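Parvulin 42 (Trypanosoma brucei brucei, PDB 6GMP) probably catalyses the cis-trans isomerisation of peptide bonds preceding proline, through the parvulin-type PPIase domain that makes up this chain. Local coordinates at residues R6-V11 and G82-G87; G103-P108 and L117-E122. One frame throughout, in Å; residues are numbered along the deposited sequence. Where two conformers were deposited one is given.

Contact 1 (R6-V11 and G82-G87); sequences RHFYHV and GMVESG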
loop_
_atom_site.group_PDB
_atom_site.type_symbol
_atom_site.label_atom_id
_atom_site.label_comp_id
_atom_site.label_asym_id
_atom_site.label_seq_id
_atom_site.Cartn_x
_atom_site.Cartn_y
_atom_site.Cartn_z
ATOM N N ARG A 6 -14.014 -7.768 -3.187
ATOM C CA ARG A 6 -13.936 -6.324 -2.986
ATOM C C ARG A 6 -12.751 -5.768 -3.752
ATOM O O ARG A 6 -11.748 -6.450 -3.965
ATOM C CB ARG A 6 -13.836 -5.974 -1.501
ATOM C CG ARG A 6 -15.140 -6.161 -0.761
ATOM C CD ARG A 6 -15.004 -5.920 0.732
ATOM N NE ARG A 6 -16.203 -6.371 1.433
ATOM C CZ ARG A 6 -16.309 -6.492 2.749
ATOM N NH1 ARG A 6 -15.288 -6.199 3.539
ATOM N NH2 ARG A 6 -17.445 -6.917 3.278
ATOM N N HIS A 7 -12.893 -4.517 -4.172
ATOM C CA HIS A 7 -11.910 -3.850 -5.008
ATOM C C HIS A 7 -10.969 -3.018 -4.145
ATOM O O HIS A 7 -11.411 -2.101 -3.442
ATOM C CB HIS A 7 -12.644 -2.954 -6.002
ATOM C CG HIS A 7 -11.762 -2.353 -7.048
ATOM N ND1 HIS A 7 -12.235 -1.471 -7.998
ATOM C CD2 HIS A 7 -10.445 -2.516 -7.306
ATOM C CE1 HIS A 7 -11.240 -1.106 -8.787
ATOM N NE2 HIS A 7 -10.146 -1.734 -8.395
ATOM N N PHE A 8 -9.678 -3.344 -4.200
ATOM C CA PHE A 8 -8.668 -2.637 -3.431
ATOM C C PHE A 8 -7.603 -2.003 -4.306
ATOM O O PHE A 8 -7.336 -2.471 -5.418
ATOM C CB PHE A 8 -7.982 -3.584 -2.444
ATOM C CG PHE A 8 -8.916 -4.208 -1.456
ATOM C CD1 PHE A 8 -9.372 -3.504 -0.353
ATOM C CD2 PHE A 8 -9.320 -5.520 -1.627
ATOM C CE1 PHE A 8 -10.220 -4.104 0.564
ATOM C CE2 PHE A 8 -10.172 -6.126 -0.723
ATOM C CZ PHE A 8 -10.627 -5.416 0.376
ATOM N N TYR A 9 -7.014 -0.933 -3.774
ATOM C CA TYR A 9 -5.738 -0.400 -4.236
ATOM C C TYR A 9 -4.776 -0.473 -3.057
ATOM O O TYR A 9 -5.205 -0.581 -1.911
ATOM C CB TYR A 9 -5.852 1.073 -4.636
ATOM C CG TYR A 9 -6.428 1.359 -5.998
ATOM C CD1 TYR A 9 -7.694 0.920 -6.355
ATOM C CD2 TYR A 9 -5.698 2.096 -6.931
ATOM C CE1 TYR A 9 -8.215 1.200 -7.603
ATOM C CE2 TYR A 9 -6.211 2.375 -8.179
ATOM C CZ TYR A 9 -7.467 1.925 -8.511
ATOM O OH TYR A 9 -7.971 2.210 -9.758
ATOM N N HIS A 10 -3.476 -0.395 -3.318
ATOM C CA HIS A 10 -2.541 -0.239 -2.203
ATOM C C HIS A 10 -1.331 0.614 -2.551
ATOM O O HIS A 10 -1.021 0.842 -3.723
ATOM C CB HIS A 10 -2.136 -1.591 -1.573
ATOM C CG HIS A 10 -1.071 -2.346 -2.311
ATOM N ND1 HIS A 10 -0.299 -3.306 -1.698
ATOM C CD2 HIS A 10 -0.658 -2.301 -3.600
ATOM C CE1 HIS A 10 0.549 -3.818 -2.570
ATOM N NE2 HIS A 10 0.354 -3.227 -3.732
ATOM N N VAL A 11 -0.711 1.130 -1.495
ATOM C CA VAL A 11 0.629 1.687 -1.533
ATOM C C VAL A 11 1.521 0.684 -0.824
ATOM O O VAL A 11 1.170 0.200 0.261
ATOM C CB VAL A 11 0.713 3.000 -0.731
ATOM C CG1 VAL A 11 2.161 3.480 -0.607
ATOM C CG2 VAL A 11 -0.123 4.077 -1.366
ATOM N N GLY A 82 -7.357 -4.650 -8.314
ATOM C CA GLY A 82 -8.549 -5.279 -8.855
ATOM C C GLY A 82 -9.389 -5.909 -7.764
ATOM O O GLY A 82 -9.277 -5.559 -6.584
ATOM N N MET A 83 -10.227 -6.856 -8.164
ATOM C CA MET A 83 -11.109 -7.547 -7.234
ATOM C C MET A 83 -10.357 -8.659 -6.514
ATOM O O MET A 83 -9.667 -9.461 -7.146
ATOM C CB MET A 83 -12.287 -8.165 -7.982
ATOM C CG MET A 83 -13.098 -7.205 -8.840
ATOM S SD MET A 83 -13.810 -5.795 -7.966
ATOM C CE MET A 83 -14.507 -6.557 -6.514
ATOM N N VAL A 84 -10.515 -8.717 -5.196
ATOM C CA VAL A 84 -9.831 -9.702 -4.369
ATOM C C VAL A 84 -10.827 -10.440 -3.484
ATOM O O VAL A 84 -11.605 -9.815 -2.767
ATOM C CB VAL A 84 -8.790 -9.026 -3.463
ATOM C CG1 VAL A 84 -8.099 -10.057 -2.571
ATOM C CG2 VAL A 84 -7.776 -8.251 -4.300
ATOM N N GLU A 85 -10.807 -11.770 -3.536
ATOM C CA GLU A 85 -11.604 -12.585 -2.620
ATOM C C GLU A 85 -10.859 -12.761 -1.306
ATOM O O GLU A 85 -9.633 -12.881 -1.300
ATOM C CB GLU A 85 -11.869 -13.964 -3.231
ATOM C CG GLU A 85 -12.917 -13.980 -4.325
ATOM C CD GLU A 85 -14.127 -14.813 -3.953
ATOM O OE1 GLU A 85 -13.961 -16.026 -3.698
ATOM O OE2 GLU A 85 -15.246 -14.255 -3.910
ATOM N N SER A 86 -11.576 -12.787 -0.184
ATOM C CA SER A 86 -10.923 -13.017 1.101
ATOM C C SER A 86 -10.347 -14.432 1.139
ATOM O O SER A 86 -10.939 -15.356 0.602
ATOM C CB SER A 86 -11.884 -12.783 2.273
ATOM O OG SER A 86 -13.055 -13.567 2.159
ATOM N N GLY A 87 -9.182 -14.580 1.766
ATOM C CA GLY A 87 -8.500 -15.860 1.867
ATOM C C GLY A 87 -7.444 -16.080 0.797
ATOM O O GLY A 87 -6.790 -17.125 0.776
#
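Met-83 reaches across to the backbone of the neighbouring strand, setting its sulfur beside His-7 and its methyl group over the peptide link between Arg-6 and His-7. Bends at both outer torsions (chi2 -58°, chi3 -46°) curl the thioether back over that strand: SD lies 3.6 Å from CB of His-7, and CE comes within 3.4 Å of the Arg-6 carbonyl carbon. The sulfur also stands obliquely to the imidazole, 4.8 Å from its centroid, so the contact is a slanting Met-aromatic one, and the flexible, apolar methionine can follow the contour of an exposed sheet surface. From the same side of the imidazole plane, the carbonyl O of Gly-82 comes obliquely to CD2 of His-7, 3.3 Å away. On the other face of the sheet, CB of Val-84 sits in the plane of the Phe-8 ring, at its edge and 4.0 Å from CD2, a compact beta-branched partner for a buried aromatic.

Between these two layers of side chains runs an antiparallel pairing in which strand 80-84 forms one border of the four-stranded parvulin sheet and strand 6-13 lies inside it. Arg-6 and Val-84 form a hydrogen-bonded pair: Val-84 N donates to Arg-6 O at 2.9 Å, and Arg-6 N returns a nearly straight bond to Val-84 O at 3.2 Å, rising above that carbonyl's plane. His-7 and Met-83 make the adjoining non-hydrogen-bonded pair. Gly-82 has a positive phi, 68°, a backbone shape that glycine adopts readily.

Farther out, Asp-80 fixes the imidazole: its OD1 bonds both NE2 of His-7 and the backbone N of Gly-82, tying ring and strand together. Phe-98 meets Phe-8 edge-to-face, while Ile-118 and Ala-97 also pack against the Phe-8 side chain.

Contact 2 (G103-P108 and L117-E122); sequences GEVSAP and LIYRVE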
loop_
_atom_site.group_PDB
_atom_site.type_symbol
_atom_site.label_atom_id
_atom_site.label_comp_id
_atom_site.label_asym_id
_atom_site.label_seq_id
_atom_site.Cartn_x
_atom_site.Cartn_y
_atom_site.Cartn_z
ATOM N N GLY A 103 -14.146 3.343 0.805
ATOM C CA GLY A 103 -13.432 4.610 0.796
ATOM C C GLY A 103 -12.400 4.786 1.899
ATOM O O GLY A 103 -11.732 5.812 1.973
ATOM N N GLU A 104 -12.286 3.798 2.779
ATOM C CA GLU A 104 -11.347 3.893 3.888
ATOM C C GLU A 104 -9.952 3.440 3.478
ATOM O O GLU A 104 -9.793 2.577 2.618
ATOM C CB GLU A 104 -11.837 3.065 5.080
ATOM C CG GLU A 104 -13.078 3.640 5.753
ATOM C CD GLU A 104 -13.376 2.961 7.075
ATOM O OE1 GLU A 104 -13.129 1.735 7.172
ATOM O OE2 GLU A 104 -13.837 3.650 8.014
ATOM N N VAL A 105 -8.956 4.064 4.101
ATOM C CA VAL A 105 -7.557 3.662 3.982
ATOM C C VAL A 105 -7.089 3.048 5.307
ATOM O O VAL A 105 -7.310 3.612 6.379
ATOM C CB VAL A 105 -6.628 4.851 3.629
ATOM C CG1 VAL A 105 -5.169 4.409 3.562
ATOM C CG2 VAL A 105 -7.052 5.529 2.317
ATOM N N SER A 106 -6.447 1.891 5.232
ATOM C CA SER A 106 -5.996 1.200 6.428
ATOM C C SER A 106 -4.854 1.932 7.125
ATOM O O SER A 106 -4.201 2.803 6.547
ATOM C CB SER A 106 -5.515 -0.200 6.069
ATOM O OG SER A 106 -4.304 -0.147 5.329
ATOM N N ALA A 107 -4.606 1.544 8.372
ATOM C CA ALA A 107 -3.349 1.846 9.029
ATOM C C ALA A 107 -2.280 1.022 8.338
ATOM O O ALA A 107 -2.601 0.096 7.592
ATOM C CB ALA A 107 -3.410 1.479 10.483
ATOM N N PRO A 108 -1.005 1.350 8.571
ATOM C CA PRO A 108 0.037 0.526 7.951
ATOM C C PRO A 108 -0.086 -0.939 8.357
ATOM O O PRO A 108 -0.227 -1.248 9.533
ATOM C CB PRO A 108 1.333 1.139 8.489
ATOM C CG PRO A 108 0.973 2.574 8.810
ATOM C CD PRO A 108 -0.446 2.496 9.313
ATOM N N LEU A 117 -0.381 0.416 2.716
ATOM C CA LEU A 117 -1.608 1.135 3.037
ATOM C C LEU A 117 -2.617 0.586 2.059
ATOM O O LEU A 117 -2.364 0.593 0.861
ATOM C CB LEU A 117 -1.454 2.639 2.806
ATOM C CG LEU A 117 -0.383 3.357 3.635
ATOM C CD1 LEU A 117 -0.349 4.845 3.277
ATOM C CD2 LEU A 117 -0.571 3.196 5.114
ATOM N N ILE A 118 -3.747 0.102 2.567
ATOM C CA ILE A 118 -4.772 -0.516 1.735
ATOM C C ILE A 118 -5.989 0.388 1.653
ATOM O O ILE A 118 -6.438 0.915 2.661
ATOM C CB ILE A 118 -5.185 -1.907 2.280
ATOM C CG1 ILE A 118 -3.950 -2.794 2.403
ATOM C CG2 ILE A 118 -6.196 -2.556 1.356
ATOM C CD1 ILE A 118 -4.181 -4.069 3.134
ATOM N N TYR A 119 -6.509 0.551 0.440
ATOM C CA TYR A 119 -7.663 1.392 0.177
ATOM C C TYR A 119 -8.786 0.555 -0.424
ATOM O O TYR A 119 -8.577 -0.180 -1.388
ATOM C CB TYR A 119 -7.270 2.508 -0.792
ATOM C CG TYR A 119 -8.404 3.382 -1.264
ATOM C CD1 TYR A 119 -9.090 4.215 -0.389
ATOM C CD2 TYR A 119 -8.762 3.416 -2.606
ATOM C CE1 TYR A 119 -10.107 5.029 -0.830
ATOM C CE2 TYR A 119 -9.777 4.227 -3.057
ATOM C CZ TYR A 119 -10.450 5.040 -2.165
ATOM O OH TYR A 119 -11.461 5.850 -2.616
ATOM N N ARG A 120 -9.977 0.674 0.142
ATOM C CA ARG A 120 -11.148 0.029 -0.438
ATOM C C ARG A 120 -11.882 1.011 -1.347
ATOM O O ARG A 120 -12.384 2.054 -0.892
ATOM C CB ARG A 120 -12.092 -0.478 0.649
ATOM C CG ARG A 120 -13.289 -1.196 0.072
ATOM C CD ARG A 120 -14.179 -1.752 1.144
ATOM N NE ARG A 120 -15.430 -2.227 0.574
ATOM C CZ ARG A 120 -16.456 -2.674 1.285
ATOM N NH1 ARG A 120 -16.391 -2.720 2.611
ATOM N NH2 ARG A 120 -17.545 -3.080 0.658
ATOM N N VAL A 121 -11.952 0.680 -2.632
ATOM C CA VAL A 121 -12.572 1.548 -3.622
ATOM C C VAL A 121 -14.052 1.698 -3.313
ATOM O O VAL A 121 -14.584 2.806 -3.282
ATOM C CB VAL A 121 -12.391 0.993 -5.047
ATOM C CG1 VAL A 121 -13.032 1.910 -6.070
ATOM C CG2 VAL A 121 -10.916 0.830 -5.354
ATOM N N GLU A 122 -14.713 0.573 -3.083
ATOM C CA GLU A 122 -16.111 0.589 -2.682
ATOM C C GLU A 122 -16.530 -0.791 -2.197
ATOM O O GLU A 122 -15.694 -1.698 -2.100
ATOM C CB GLU A 122 -17.005 1.065 -3.834
ATOM C CG GLU A 122 -16.872 0.247 -5.119
ATOM C CD GLU A 122 -17.073 1.072 -6.383
ATOM O OE1 GLU A 122 -16.872 2.309 -6.350
ATOM O OE2 GLU A 122 -17.431 0.474 -7.421
ATOM O OXT GLU A 122 -17.700 -1.021 -1.881
#
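The phenol ring of Tyr-119 has the carbonyl O of Gly-103 at its edge, near the ring plane and 3.3 Å from CE1, while CG2 of Val-105 comes in obliquely, 3.6 Å from CD1. One face carries the backbone N of Val-121, offset toward the rim; Phe-62 stacks with the ring, and the hydroxyl bonds to Trp-57 O, so the buried phenol has a polar partner. At the in-plane edge of the Arg-120 guanidinium, NE donates a hydrogen bond to O of poorly ordered Glu-122, 2.7 Å away.

Loop 103-108 runs roughly antiparallel to strand 114-120 of the parvulin sheet, with a single bridge between Val-105 and Tyr-119. Ser-106 continues the pairing with its side chain: Ile-118 N donates to OG at 2.8 Å, while Ser-106 N donates to Ile-118 O in the carbonyl plane. A chi1 of 70° swings OG between the backbone N and carbonyl carbon, where it also donates to Ala-107 O. Gly-103 N bonds to Arg-120 O at 2.8 Å; the positive phi of Gly-103, 86°, suits glycine. Beyond Ser-106, the apolar CD2 of Leu-117 lies alongside the Pro-108 ring, 4.1 Å from CG, and Leu-48 of helix 37-49 touches the same proline.

How the contacts relate
Contacts 1 and 2 lie in series along the chain, their centres about 10 Å apart, and meet where strands 6-13 and 114-120 run side by side in one antiparallel sheet. Probable hydrogen bonds join them: Tyr-119 N lies 2.9 Å from Tyr-9 O, and Leu-117 N lies 2.9 Å from Val-11 O. Packing adds CD1 of Tyr-9, 3.4 Å from CG2 of Val-121. Contact 1 thus fastens a border strand to one side of this central pair, while contact 2 lays a loop along the other. In parvulins, paired histidines on this sheet belong to the active-site region; consistent with that, His-10 of segment 6-11 hydrogen-bonds through ND1 to ND1 of His-116, just before segment 117-122.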